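Prenylcyclase (Actinoplanes teichomyceticus, PDB 6IJ1) probably acts on an isoprenoid substrate as a prenyl cyclase or prenyltransferase, related to the helical terpene cyclases. Local coordinates at residues V32-L37 / A289-V294; D41-A46 / W81-V86; R121-D126 / E174-G179; S130-D135 / D151-G156; H157-A162 / Y193-P198. All coordinates share one frame; numbering follows the deposited sequence.

Contact 1. Residues V32-L37 / A289-V294; sequences VDYDLL and ARLRMV
Tyr34 reaches from the 32-37 loop to the start of 289-294, where its hydroxyl donates a 2.8 Å hydrogen bond from OH to Ala289 O, tilted 29° from the carbonyl plane. Tyr34 OH also lies 3.2 Å from Ala289 CB, so the phenol end is closely held. CG is anti to the carbonyl carbon (chi1 -70°), which sends the ring toward 289-294; Leu291 CD1 lies over one face of it in a CH-pi contact, 3.8 Å from Tyr34 CE2. The backbone N of Tyr34 donates to Asp33 OD1, 2.8 Å away and met from above the carboxylate plane. The ring of Trp43 and the side chain of His328 also pack against this tyrosine, well inside the protein. The side toward Met293 is looser. Leu36 CD1 is 4.5 Å from Leu291 CD1, though 4.0 Å from Met293 SD, and Met293, bent at chi2 and chi3, is partly exposed, so the apolar layer thins toward solvent there. Strand 291-292 is thus joined to the loop before helix 42-52 by one directional bond inside a greasy patch: the phenol satisfies a buried carbonyl, while the leucines and methionine add packing that is non-directional.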
# COMPACT_ATOMS: atom_id res chain seq x y z
N VAL A 32 -13.05 -6.72 -3.15
CA VAL A 32 -13.30 -5.98 -1.91
C VAL A 32 -12.54 -6.65 -0.76
O VAL A 32 -12.29 -7.86 -0.77
CB VAL A 32 -14.79 -5.84 -1.54
CG1 VAL A 32 -15.58 -5.24 -2.77
CG2 VAL A 32 -15.39 -7.20 -1.15
N ASP A 33 -12.14 -5.85 0.20
CA ASP A 33 -11.48 -6.41 1.38
C ASP A 33 -11.61 -5.41 2.52
O ASP A 33 -12.02 -4.27 2.34
CB ASP A 33 -10.00 -6.73 1.11
CG ASP A 33 -9.46 -7.89 1.95
OD1 ASP A 33 -10.11 -8.28 2.93
OD2 ASP A 33 -8.33 -8.35 1.60
N TYR A 34 -11.22 -5.87 3.72
CA TYR A 34 -11.38 -5.13 4.97
C TYR A 34 -12.85 -5.09 5.39
O TYR A 34 -13.74 -5.48 4.64
CB TYR A 34 -10.70 -3.73 4.97
CG TYR A 34 -9.19 -3.83 4.95
CD1 TYR A 34 -8.50 -3.94 3.76
CD2 TYR A 34 -8.50 -3.85 6.14
CE1 TYR A 34 -7.09 -4.06 3.75
CE2 TYR A 34 -7.07 -3.99 6.15
CZ TYR A 34 -6.42 -4.07 4.96
OH TYR A 34 -5.03 -4.22 4.93
N ASP A 35 -13.07 -4.66 6.61
CA ASP A 35 -14.43 -4.66 7.15
C ASP A 35 -14.64 -3.49 8.07
O ASP A 35 -15.52 -3.55 8.93
CB ASP A 35 -14.63 -6.03 7.90
CG ASP A 35 -16.04 -6.28 8.34
OD1 ASP A 35 -16.98 -6.10 7.51
OD2 ASP A 35 -16.18 -6.72 9.53
N LEU A 36 -13.88 -2.42 7.94
CA LEU A 36 -13.95 -1.30 8.87
C LEU A 36 -15.33 -0.69 8.94
O LEU A 36 -15.80 -0.34 10.03
CB LEU A 36 -12.97 -0.22 8.44
CG LEU A 36 -11.55 -0.75 8.68
CD1 LEU A 36 -10.61 0.06 7.85
CD2 LEU A 36 -11.19 -0.68 10.14
N LEU A 37 -15.98 -0.54 7.79
CA LEU A 37 -17.29 0.09 7.68
C LEU A 37 -17.86 -0.48 6.39
O LEU A 37 -17.99 0.23 5.38
CB LEU A 37 -17.16 1.61 7.68
CG LEU A 37 -18.49 2.38 7.83
CD1 LEU A 37 -19.49 1.64 8.72
CD2 LEU A 37 -18.22 3.77 8.38
N ALA A 289 -2.13 -7.83 6.68
CA ALA A 289 -1.96 -6.44 6.26
C ALA A 289 -2.60 -5.56 7.34
O ALA A 289 -3.75 -5.13 7.24
CB ALA A 289 -2.58 -6.24 4.87
N ARG A 290 -1.84 -5.33 8.41
CA ARG A 290 -2.40 -4.80 9.65
C ARG A 290 -2.38 -3.28 9.58
O ARG A 290 -1.31 -2.65 9.63
CB ARG A 290 -1.61 -5.30 10.88
CG ARG A 290 -1.57 -6.85 10.99
CD ARG A 290 -2.98 -7.52 10.89
NE ARG A 290 -3.73 -7.48 12.13
CZ ARG A 290 -3.62 -8.40 13.12
NH1 ARG A 290 -2.76 -9.34 13.06
NH2 ARG A 290 -4.30 -8.29 14.21
N LEU A 291 -3.57 -2.72 9.44
CA LEU A 291 -3.80 -1.30 9.20
C LEU A 291 -4.23 -0.71 10.53
O LEU A 291 -5.19 -1.18 11.14
CB LEU A 291 -4.90 -1.16 8.14
CG LEU A 291 -5.23 0.12 7.42
CD1 LEU A 291 -6.35 -0.25 6.47
CD2 LEU A 291 -5.72 1.07 8.48
N ARG A 292 -3.56 0.34 10.98
CA ARG A 292 -4.01 1.00 12.21
C ARG A 292 -4.83 2.23 11.84
O ARG A 292 -4.32 3.14 11.15
CB ARG A 292 -2.85 1.33 13.13
CG ARG A 292 -1.77 2.21 12.55
CD ARG A 292 -0.59 2.35 13.52
NE ARG A 292 0.44 3.23 13.00
CZ ARG A 292 1.65 3.35 13.53
NH1 ARG A 292 1.98 2.69 14.67
NH2 ARG A 292 2.56 4.13 12.95
N MET A 293 -6.09 2.23 12.24
CA MET A 293 -6.97 3.37 11.97
C MET A 293 -6.67 4.45 13.02
O MET A 293 -7.32 4.54 14.08
CB MET A 293 -8.45 2.94 12.00
CG MET A 293 -8.92 2.20 10.78
SD MET A 293 -8.70 3.21 9.29
CE MET A 293 -9.62 4.65 9.77
N VAL A 294 -5.64 5.24 12.73
CA VAL A 294 -5.20 6.27 13.67
C VAL A 294 -6.36 7.19 14.00
O VAL A 294 -7.21 7.51 13.16
CB VAL A 294 -4.06 7.09 13.03
CG1 VAL A 294 -3.42 8.07 14.07
CG2 VAL A 294 -2.93 6.17 12.54

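Contact 2. Residues D41-A46 / W81-V86; sequences DDWITA and WNYSEV
Trp43 meets the Tyr83 ring obliquely, Trp43 CE3 3.9 Å from Tyr83 CD2, where the first turn of helix 42-52 meets the loop between helices 58-71 and 91-104 of this probable alpha-toroid. The backbones join at the start of the helix: Asp41 N donates to Tyr83 O over 2.9 Å (137°), and a weak 3.4 Å bond runs from Trp43 N to Asn82 O. Asp41 CG lies between its own N and carbonyl carbon (chi1 43°), which brings OD1 within 2.7 Å of Asp42 N, its donor. A water accepts from Glu85 N at 3.1 Å and donates to Asp41 OD2. An alanine here would remove both carboxylate oxygens, so Asp42 N would probably lose its acceptor and the water link to Glu85 would break. The Asp42 carboxylate and the Asn82 amide, whose ND2 is bonded to Glu89, are nearly parallel (planes 3° apart). Asp42 OD2 meets the edge of Trp81 near the ring plane, 3.7 Å from Trp81 CD1.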
# COMPACT_ATOMS: atom_id res chain seq x y z
N ASP A 41 -13.92 -0.96 -1.78
CA ASP A 41 -14.05 -1.43 -3.19
C ASP A 41 -12.96 -0.79 -4.06
O ASP A 41 -12.12 -1.52 -4.54
CB ASP A 41 -15.45 -1.25 -3.77
CG ASP A 41 -16.12 0.08 -3.46
OD1 ASP A 41 -15.43 1.05 -3.19
OD2 ASP A 41 -17.35 0.10 -3.51
N ASP A 42 -12.97 0.53 -4.23
CA ASP A 42 -12.03 1.21 -5.16
C ASP A 42 -10.56 0.99 -4.77
O ASP A 42 -9.78 0.61 -5.63
CB ASP A 42 -12.41 2.67 -5.35
CG ASP A 42 -13.77 2.83 -6.00
OD1 ASP A 42 -14.30 1.85 -6.49
OD2 ASP A 42 -14.27 3.94 -6.00
N TRP A 43 -10.21 1.27 -3.53
CA TRP A 43 -8.83 1.08 -3.09
C TRP A 43 -8.37 -0.35 -3.34
O TRP A 43 -7.35 -0.60 -4.00
CB TRP A 43 -8.71 1.47 -1.62
CG TRP A 43 -7.45 0.95 -0.97
CD1 TRP A 43 -6.16 0.95 -1.49
CD2 TRP A 43 -7.35 0.36 0.34
NE1 TRP A 43 -5.28 0.40 -0.56
CE2 TRP A 43 -6.00 0.04 0.55
CE3 TRP A 43 -8.29 0.08 1.34
CZ2 TRP A 43 -5.54 -0.56 1.75
CZ3 TRP A 43 -7.83 -0.50 2.54
CH2 TRP A 43 -6.48 -0.84 2.73
N ILE A 44 -9.13 -1.34 -2.83
CA ILE A 44 -8.68 -2.72 -2.94
C ILE A 44 -8.69 -3.20 -4.38
O ILE A 44 -7.81 -3.96 -4.79
CB ILE A 44 -9.56 -3.61 -2.03
CG1 ILE A 44 -9.25 -3.26 -0.57
CG2 ILE A 44 -9.34 -5.11 -2.26
CD1 ILE A 44 -7.77 -3.58 -0.12
N THR A 45 -9.71 -2.81 -5.16
CA THR A 45 -9.72 -3.19 -6.57
C THR A 45 -8.48 -2.67 -7.29
O THR A 45 -7.86 -3.41 -8.04
CB THR A 45 -11.00 -2.63 -7.21
OG1 THR A 45 -12.15 -3.31 -6.66
CG2 THR A 45 -11.01 -2.84 -8.72
N ALA A 46 -8.16 -1.39 -7.08
CA ALA A 46 -6.97 -0.81 -7.70
C ALA A 46 -5.70 -1.54 -7.24
O ALA A 46 -4.81 -1.83 -8.04
CB ALA A 46 -6.86 0.66 -7.40
N TRP A 81 -10.67 9.05 -5.72
CA TRP A 81 -11.33 7.78 -5.38
C TRP A 81 -11.21 7.57 -3.88
O TRP A 81 -10.55 8.34 -3.20
CB TRP A 81 -10.68 6.64 -6.11
CG TRP A 81 -11.00 6.58 -7.59
CD1 TRP A 81 -11.89 5.73 -8.21
CD2 TRP A 81 -10.31 7.29 -8.65
NE1 TRP A 81 -11.84 5.94 -9.60
CE2 TRP A 81 -10.88 6.87 -9.86
CE3 TRP A 81 -9.28 8.24 -8.66
CZ2 TRP A 81 -10.42 7.35 -11.12
CZ3 TRP A 81 -8.83 8.74 -9.92
CH2 TRP A 81 -9.42 8.28 -11.10
N ASN A 82 -11.89 6.51 -3.37
CA ASN A 82 -12.05 6.36 -1.91
C ASN A 82 -11.90 4.91 -1.47
O ASN A 82 -11.73 4.00 -2.26
CB ASN A 82 -13.41 6.95 -1.46
CG ASN A 82 -14.56 6.38 -2.22
OD1 ASN A 82 -14.62 5.21 -2.59
ND2 ASN A 82 -15.53 7.25 -2.46
N TYR A 83 -11.93 4.72 -0.14
CA TYR A 83 -12.00 3.36 0.40
C TYR A 83 -13.26 2.69 -0.11
O TYR A 83 -13.22 1.56 -0.60
CB TYR A 83 -12.02 3.46 1.97
CG TYR A 83 -12.35 2.17 2.78
CD1 TYR A 83 -13.68 1.72 2.93
CD2 TYR A 83 -11.36 1.43 3.36
CE1 TYR A 83 -13.97 0.56 3.64
CE2 TYR A 83 -11.64 0.27 4.09
CZ TYR A 83 -12.95 -0.15 4.22
OH TYR A 83 -13.21 -1.31 4.93
N SER A 84 -14.39 3.38 0.08
CA SER A 84 -15.69 3.00 -0.47
C SER A 84 -16.54 4.26 -0.32
O SER A 84 -16.08 5.25 0.23
CB SER A 84 -16.32 1.83 0.29
OG SER A 84 -16.81 2.33 1.53
N GLU A 85 -17.80 4.17 -0.74
CA GLU A 85 -18.68 5.34 -0.64
C GLU A 85 -18.90 5.83 0.80
O GLU A 85 -19.36 6.96 1.01
CB GLU A 85 -19.99 4.96 -1.33
CG GLU A 85 -20.71 3.83 -0.60
CD GLU A 85 -22.04 3.45 -1.22
OE1 GLU A 85 -22.34 3.91 -2.35
OE2 GLU A 85 -22.79 2.68 -0.57
N VAL A 86 -18.54 5.03 1.80
CA VAL A 86 -18.71 5.49 3.18
C VAL A 86 -17.68 6.52 3.59
O VAL A 86 -17.79 7.12 4.66
CB VAL A 86 -18.65 4.33 4.20
CG1 VAL A 86 -19.56 3.19 3.75
CG2 VAL A 86 -17.19 3.82 4.38
O HOH W 1 -16.36 3.74 -4.02
O HOH W 2 -18.79 2.02 -2.67

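Contact 3. Residues R121-D126 / E174-G179; sequences RHVHDD and EHVVNG
His175 spans from helix 173-182 to the loop that follows helix 112-121, a helix-to-loop contact on the periphery of the probable alpha-toroid. The bond to CB points toward the loop, and CG stands anti to the backbone N (chi1 174°), carrying the imidazole outward, edge on. His175 CD2 meets the methyl CG1 of Val123 at 3.5 Å. Next, His175 NE2 donates to His124 O over 2.9 Å (161°), approaching in the carbonyl plane of His124, and the oxygen lies 13° out of the imidazole plane. His175 CE1 then lies 3.1 Å from Asp125 O. Three loop residues in a row thus line one rim of the ring, which fixes its rotation. The carboxylates of Asp125 and Asp126 are near but do not touch it; they might favour a protonated imidazole. Beside the ring, Val176 CG2 packs on Val123 CG1 at 4.0 Å. The loop then closes on the helix at Gly179, where a side chain would clash: Asp126 O, which also accepts from Arg182, sits 3.4 Å from Gly179 CA.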
# COMPACT_ATOMS: atom_id res chain seq x y z
N ARG A 121 -3.53 18.90 -4.36
CA ARG A 121 -4.13 19.55 -3.20
C ARG A 121 -3.64 18.96 -1.88
O ARG A 121 -3.72 19.66 -0.85
CB ARG A 121 -5.65 19.44 -3.29
CG ARG A 121 -6.18 20.32 -4.40
CD ARG A 121 -7.69 20.14 -4.55
NE ARG A 121 -8.35 20.66 -3.36
CZ ARG A 121 -9.63 20.99 -3.30
NH1 ARG A 121 -10.14 21.46 -2.17
NH2 ARG A 121 -10.41 20.83 -4.37
N HIS A 122 -3.13 17.71 -1.91
CA HIS A 122 -2.72 17.03 -0.66
C HIS A 122 -1.25 17.21 -0.37
O HIS A 122 -0.75 16.72 0.64
CB HIS A 122 -3.08 15.51 -0.73
CG HIS A 122 -4.54 15.25 -0.78
ND1 HIS A 122 -5.32 15.58 -1.85
CD2 HIS A 122 -5.36 14.72 0.16
CE1 HIS A 122 -6.59 15.26 -1.58
NE2 HIS A 122 -6.63 14.70 -0.37
N VAL A 123 -0.53 17.98 -1.20
CA VAL A 123 0.91 18.17 -1.00
C VAL A 123 1.17 19.30 -0.02
O VAL A 123 0.70 20.44 -0.23
CB VAL A 123 1.60 18.45 -2.33
CG1 VAL A 123 3.10 18.77 -2.11
CG2 VAL A 123 1.41 17.26 -3.25
N HIS A 124 1.87 19.00 1.05
CA HIS A 124 2.23 19.97 2.08
C HIS A 124 3.53 20.70 1.73
O HIS A 124 4.33 20.29 0.86
CB HIS A 124 2.41 19.27 3.44
CG HIS A 124 1.13 19.07 4.20
ND1 HIS A 124 0.44 20.11 4.78
CD2 HIS A 124 0.44 17.95 4.53
CE1 HIS A 124 -0.64 19.65 5.39
NE2 HIS A 124 -0.67 18.34 5.24
N ASP A 125 3.76 21.78 2.48
CA ASP A 125 4.93 22.59 2.20
C ASP A 125 6.23 21.87 2.53
O ASP A 125 7.28 22.24 1.99
CB ASP A 125 4.85 23.89 3.01
CG ASP A 125 3.75 24.82 2.51
OD1 ASP A 125 3.24 24.63 1.36
OD2 ASP A 125 3.40 25.75 3.25
N ASP A 126 6.20 20.84 3.39
CA ASP A 126 7.42 20.08 3.65
C ASP A 126 7.60 18.94 2.67
O ASP A 126 8.59 18.19 2.77
CB ASP A 126 7.44 19.53 5.08
CG ASP A 126 6.30 18.53 5.38
OD1 ASP A 126 5.44 18.29 4.51
OD2 ASP A 126 6.25 18.02 6.53
N GLU A 174 9.41 16.58 -7.68
CA GLU A 174 10.69 16.78 -7.03
C GLU A 174 10.53 17.21 -5.58
O GLU A 174 11.28 16.76 -4.69
CB GLU A 174 11.50 17.83 -7.83
CG GLU A 174 12.66 18.47 -7.10
CD GLU A 174 13.35 19.52 -7.96
OE1 GLU A 174 13.47 19.26 -9.16
OE2 GLU A 174 13.77 20.61 -7.46
N HIS A 175 9.61 18.13 -5.32
CA HIS A 175 9.30 18.59 -3.98
C HIS A 175 8.88 17.41 -3.09
O HIS A 175 9.31 17.31 -1.93
CB HIS A 175 8.19 19.63 -4.11
CG HIS A 175 7.63 20.12 -2.82
ND1 HIS A 175 8.38 20.89 -1.95
CD2 HIS A 175 6.40 20.01 -2.27
CE1 HIS A 175 7.63 21.22 -0.91
NE2 HIS A 175 6.43 20.69 -1.07
N VAL A 176 8.04 16.53 -3.63
CA VAL A 176 7.54 15.38 -2.86
C VAL A 176 8.66 14.38 -2.60
O VAL A 176 8.81 13.88 -1.48
CB VAL A 176 6.36 14.74 -3.60
CG1 VAL A 176 5.93 13.43 -2.88
CG2 VAL A 176 5.14 15.68 -3.63
N VAL A 177 9.47 14.08 -3.63
CA VAL A 177 10.60 13.18 -3.41
C VAL A 177 11.54 13.74 -2.34
O VAL A 177 12.05 13.00 -1.49
CB VAL A 177 11.33 12.95 -4.74
CG1 VAL A 177 12.74 12.34 -4.47
CG2 VAL A 177 10.51 12.03 -5.72
N ASN A 178 11.82 15.07 -2.37
CA ASN A 178 12.70 15.64 -1.35
C ASN A 178 12.12 15.46 0.04
O ASN A 178 12.87 15.12 0.97
CB ASN A 178 12.99 17.13 -1.62
CG ASN A 178 13.96 17.28 -2.76
OD1 ASN A 178 14.71 16.35 -3.04
ND2 ASN A 178 13.95 18.42 -3.43
N GLY A 179 10.80 15.62 0.18
CA GLY A 179 10.17 15.46 1.47
C GLY A 179 10.23 14.01 1.91
O GLY A 179 10.51 13.73 3.09

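Contact 4. Residues S130-D135 / D151-G156; sequences STYVPD and DGWCGG
Tyr132 N and Trp153 O form a weak backbone bond (3.4 Å, 144°) between the segment leading into helix 134-141 of the probable alpha-toroid and the type I turn from Gly152 to Gly155, ahead of helix 158-164; Cys154 CA returns a CH...O contact to Tyr132 O at 3.4 Å. The Trp153 and Tyr132 side chains extend in the same direction, their rings strongly offset with planes 21° apart, and touch mainly at Tyr132 CE2 and Trp153 CE3, separated by 3.6 Å. Thr131 CG2 sits 3.5 Å above one face of Tyr132, toward its rim. The indole nitrogen of Trp153 is bonded to Val294 O. Ser130 OG, between its own N and carbonyl carbon (chi1 61°), donates over 2.7 Å to Tyr132 O from above the carbonyl plane, while Ser130 CB presses on Gly155 O at 3.0 Å. Replacing Ser130 by an alanine would remove this hydroxyl and probably set the Tyr132 carbonyl free to shift against the turn. Cys154 SG lies 3.9 Å from Pro134 CD. With the direct backbone bond weak, cohesion probably rests on Tyr132 packing against Trp153, on Cys154 SG against Pro134 and on the CH...O contact, the serine probably stiffening the 130-132 backbone.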
# COMPACT_ATOMS: atom_id res chain seq x y z
N SER A 130 -0.64 14.42 2.43
CA SER A 130 -1.60 13.98 3.42
C SER A 130 -2.61 13.04 2.79
O SER A 130 -2.89 13.08 1.60
CB SER A 130 -2.37 15.16 4.05
OG SER A 130 -3.10 15.89 3.05
N THR A 131 -3.27 12.22 3.65
CA THR A 131 -4.30 11.36 3.10
C THR A 131 -5.57 12.15 2.71
O THR A 131 -6.26 11.80 1.73
CB THR A 131 -4.63 10.28 4.16
OG1 THR A 131 -3.45 9.53 4.39
CG2 THR A 131 -5.71 9.33 3.68
N TYR A 132 -5.92 13.13 3.53
CA TYR A 132 -7.10 13.95 3.32
C TYR A 132 -6.71 15.43 3.36
O TYR A 132 -5.69 15.81 3.94
CB TYR A 132 -8.15 13.69 4.45
CG TYR A 132 -8.63 12.26 4.54
CD1 TYR A 132 -9.62 11.79 3.70
CD2 TYR A 132 -8.08 11.41 5.52
CE1 TYR A 132 -10.02 10.47 3.83
CE2 TYR A 132 -8.53 10.10 5.65
CZ TYR A 132 -9.49 9.67 4.80
OH TYR A 132 -9.85 8.34 5.00
N VAL A 133 -7.63 16.26 2.83
CA VAL A 133 -7.51 17.71 2.94
C VAL A 133 -8.76 18.19 3.65
O VAL A 133 -9.84 17.63 3.42
CB VAL A 133 -7.40 18.41 1.57
CG1 VAL A 133 -6.08 18.05 0.93
CG2 VAL A 133 -8.50 18.01 0.68
N PRO A 134 -8.66 19.23 4.47
CA PRO A 134 -9.84 19.64 5.26
C PRO A 134 -11.00 20.08 4.38
O PRO A 134 -12.15 19.71 4.64
CB PRO A 134 -9.31 20.79 6.12
CG PRO A 134 -7.86 20.59 6.18
CD PRO A 134 -7.44 19.92 4.89
N ASP A 135 -10.74 20.87 3.33
CA ASP A 135 -11.87 21.41 2.59
C ASP A 135 -12.61 20.31 1.84
O ASP A 135 -13.84 20.26 1.89
CB ASP A 135 -11.44 22.52 1.63
CG ASP A 135 -10.13 22.22 0.96
OD1 ASP A 135 -9.48 21.23 1.35
OD2 ASP A 135 -9.74 23.00 0.07
N ASP A 151 -6.89 16.98 12.47
CA ASP A 151 -5.57 17.42 12.02
C ASP A 151 -4.58 16.27 11.82
O ASP A 151 -3.64 16.42 11.02
CB ASP A 151 -4.92 18.39 13.01
CG ASP A 151 -5.59 19.77 13.04
OD1 ASP A 151 -6.57 20.04 12.29
OD2 ASP A 151 -5.11 20.57 13.88
N GLY A 152 -4.70 15.15 12.56
CA GLY A 152 -3.83 14.00 12.29
C GLY A 152 -4.05 13.50 10.87
O GLY A 152 -3.08 13.24 10.14
N TRP A 153 -5.32 13.34 10.48
CA TRP A 153 -5.70 12.79 9.19
C TRP A 153 -5.36 13.72 8.04
O TRP A 153 -5.26 13.26 6.89
CB TRP A 153 -7.20 12.45 9.17
CG TRP A 153 -7.52 11.18 9.90
CD1 TRP A 153 -6.72 10.52 10.78
CD2 TRP A 153 -8.71 10.45 9.77
NE1 TRP A 153 -7.39 9.36 11.21
CE2 TRP A 153 -8.59 9.30 10.61
CE3 TRP A 153 -9.85 10.61 8.98
CZ2 TRP A 153 -9.59 8.33 10.69
CZ3 TRP A 153 -10.86 9.63 9.07
CH2 TRP A 153 -10.71 8.52 9.93
N CYS A 154 -5.16 15.01 8.32
CA CYS A 154 -4.85 15.98 7.28
C CYS A 154 -3.41 16.39 7.30
O CYS A 154 -3.03 17.26 6.50
CB CYS A 154 -5.78 17.20 7.43
SG CYS A 154 -7.49 16.78 7.16
N GLY A 155 -2.56 15.74 8.14
CA GLY A 155 -1.13 15.97 8.15
C GLY A 155 -0.43 15.11 7.12
O GLY A 155 -1.04 14.22 6.54
N GLY A 156 0.85 15.41 6.93
CA GLY A 156 1.65 14.64 5.99
C GLY A 156 1.84 13.22 6.50
O GLY A 156 2.20 13.00 7.65

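Contact 5. Residues H157-A162 / Y193-P198; sequences HVCVTA and YWWIDP
His157, at the N-cap position of helix 158-164, has CG anti to its carbonyl carbon (chi1 -66°), whereas Tyr193 has CG opposite its backbone N (chi1 -173°); together these torsions bring the two rings face to face, centroids 3.9 Å apart and planes at 20°. His157 NE2 lies over the centre of the phenol ring, 3.4 Å from Tyr193 CE2. Trp194 turns its edge to the face of His157 in a T-shaped pair. The histidine is held at both nitrogens, ND1 by Thr131 and NE2 by Gly152, which probably restrains rotation of the ring; Trp194 NE1 shares the Thr131 hydroxyl. Cys159 SG, on the helix, accepts two backbone bonds, from Tyr193 N at 3.3 Å and from Trp194 N at 3.6 Å. Cys159 CB meets the edge of Trp195 at CD1, 4.0 Å away, and Val160 CG2 reaches the Trp194 edge at CD1, also 4.0 Å. A bound imidazole, probably from the crystallisation liquor, lies about 4 Å from the side chain of Tyr193. This buried aromatic cluster is consistent with the aromatic-rich cavities of terpene cyclases.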
# COMPACT_ATOMS: atom_id res chain seq x y z
N HIS A 157 1.70 12.26 5.58
CA HIS A 157 1.77 10.84 5.96
C HIS A 157 2.85 10.19 5.12
O HIS A 157 2.76 10.16 3.88
CB HIS A 157 0.44 10.19 5.69
CG HIS A 157 -0.64 10.75 6.58
ND1 HIS A 157 -1.94 10.87 6.20
CD2 HIS A 157 -0.58 11.16 7.87
CE1 HIS A 157 -2.66 11.40 7.19
NE2 HIS A 157 -1.85 11.61 8.22
N VAL A 158 3.86 9.61 5.79
CA VAL A 158 5.01 9.12 5.05
C VAL A 158 4.64 7.89 4.20
O VAL A 158 5.20 7.70 3.11
CB VAL A 158 6.17 8.82 6.01
CG1 VAL A 158 7.35 8.18 5.28
CG2 VAL A 158 6.66 10.10 6.68
N CYS A 159 3.72 7.03 4.67
CA CYS A 159 3.33 5.86 3.86
C CYS A 159 2.60 6.24 2.57
O CYS A 159 2.85 5.65 1.52
CB CYS A 159 2.44 4.92 4.73
SG CYS A 159 1.10 5.83 5.65
N VAL A 160 1.72 7.25 2.65
CA VAL A 160 1.03 7.72 1.45
C VAL A 160 2.02 8.42 0.55
O VAL A 160 2.00 8.23 -0.67
CB VAL A 160 -0.11 8.65 1.89
CG1 VAL A 160 -0.78 9.27 0.66
CG2 VAL A 160 -1.13 7.84 2.77
N THR A 161 2.90 9.23 1.15
CA THR A 161 3.93 9.90 0.34
C THR A 161 4.79 8.87 -0.36
O THR A 161 5.11 9.02 -1.56
CB THR A 161 4.79 10.77 1.23
OG1 THR A 161 3.97 11.65 1.98
CG2 THR A 161 5.81 11.59 0.42
N ALA A 162 5.18 7.81 0.35
CA ALA A 162 6.02 6.78 -0.25
C ALA A 162 5.36 6.15 -1.46
O ALA A 162 6.04 5.86 -2.44
CB ALA A 162 6.32 5.70 0.81
N TYR A 193 2.15 5.96 8.75
CA TYR A 193 1.06 6.46 9.58
C TYR A 193 -0.01 5.41 9.76
O TYR A 193 -0.35 5.07 10.91
CB TYR A 193 0.47 7.71 8.92
CG TYR A 193 -0.57 8.45 9.77
CD1 TYR A 193 -0.18 9.28 10.86
CD2 TYR A 193 -1.94 8.33 9.46
CE1 TYR A 193 -1.18 9.99 11.57
CE2 TYR A 193 -2.92 9.07 10.18
CZ TYR A 193 -2.49 9.87 11.24
OH TYR A 193 -3.49 10.55 11.91
N TRP A 194 -0.50 4.82 8.67
CA TRP A 194 -1.63 3.92 8.72
C TRP A 194 -1.26 2.46 8.96
O TRP A 194 -2.18 1.63 8.95
CB TRP A 194 -2.47 3.99 7.42
CG TRP A 194 -3.02 5.39 7.12
CD1 TRP A 194 -2.59 6.24 6.17
CD2 TRP A 194 -4.15 6.01 7.76
NE1 TRP A 194 -3.37 7.39 6.17
CE2 TRP A 194 -4.33 7.26 7.15
CE3 TRP A 194 -5.01 5.61 8.78
CZ2 TRP A 194 -5.33 8.14 7.52
CZ3 TRP A 194 -6.02 6.48 9.16
CH2 TRP A 194 -6.16 7.74 8.54
N TRP A 195 0.02 2.12 9.04
CA TRP A 195 0.40 0.70 9.04
C TRP A 195 1.27 0.42 10.25
O TRP A 195 2.12 1.21 10.63
CB TRP A 195 1.18 0.32 7.75
CG TRP A 195 0.31 0.59 6.56
CD1 TRP A 195 0.28 1.74 5.80
CD2 TRP A 195 -0.64 -0.32 5.95
NE1 TRP A 195 -0.66 1.61 4.78
CE2 TRP A 195 -1.23 0.35 4.85
CE3 TRP A 195 -1.07 -1.63 6.25
CZ2 TRP A 195 -2.23 -0.24 4.07
CZ3 TRP A 195 -2.05 -2.21 5.45
CH2 TRP A 195 -2.62 -1.54 4.37
N ILE A 196 1.03 -0.77 10.84
CA ILE A 196 1.84 -1.25 11.96
C ILE A 196 3.28 -1.55 11.54
O ILE A 196 4.21 -1.35 12.32
CB ILE A 196 1.15 -2.52 12.51
CG1 ILE A 196 -0.14 -2.11 13.22
CG2 ILE A 196 2.10 -3.29 13.40
CD1 ILE A 196 0.11 -1.33 14.51
N ASP A 197 3.47 -2.03 10.32
CA ASP A 197 4.75 -2.53 9.86
C ASP A 197 5.47 -1.45 9.07
O ASP A 197 5.01 -1.10 7.99
CB ASP A 197 4.55 -3.77 8.98
CG ASP A 197 3.84 -4.89 9.71
OD1 ASP A 197 4.28 -5.29 10.82
OD2 ASP A 197 2.83 -5.41 9.18
N PRO A 198 6.61 -0.94 9.53
CA PRO A 198 7.37 0.04 8.73
C PRO A 198 7.93 -0.58 7.47
O PRO A 198 8.35 0.19 6.58
CB PRO A 198 8.48 0.48 9.68
CG PRO A 198 8.69 -0.70 10.60
CD PRO A 198 7.24 -1.21 10.82

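Overall arrangement
Contact 5 lies deepest, its centre about 8 Å from that of the chain; contact 3 is the most peripheral, at about 19 Å. Contacts 1 and 5 join through backbone, with Arg292 N 2.8 Å from Trp194 O, and Arg292 NE is 2.9 Å from Tyr193 O. Contact 2 meets contact 1 where Trp43 CH2 packs 3.4 Å from Tyr34 CE1, and touches contact 5 through Trp43 and Trp195. Contact 4 packs on contact 5 with Trp153 NE1 3.4 Å from Trp194 CH2, and is tied to contact 3 by the salt bridge from Arg121 NH1 to Asp135 OD2 (2.7 Å). Besides the imidazole near the Tyr193 side chain, a bound imidazole, probably also from the crystallisation liquor, is recorded about 6 Å from Gly156 of contact 4; such molecules may mark a pocket.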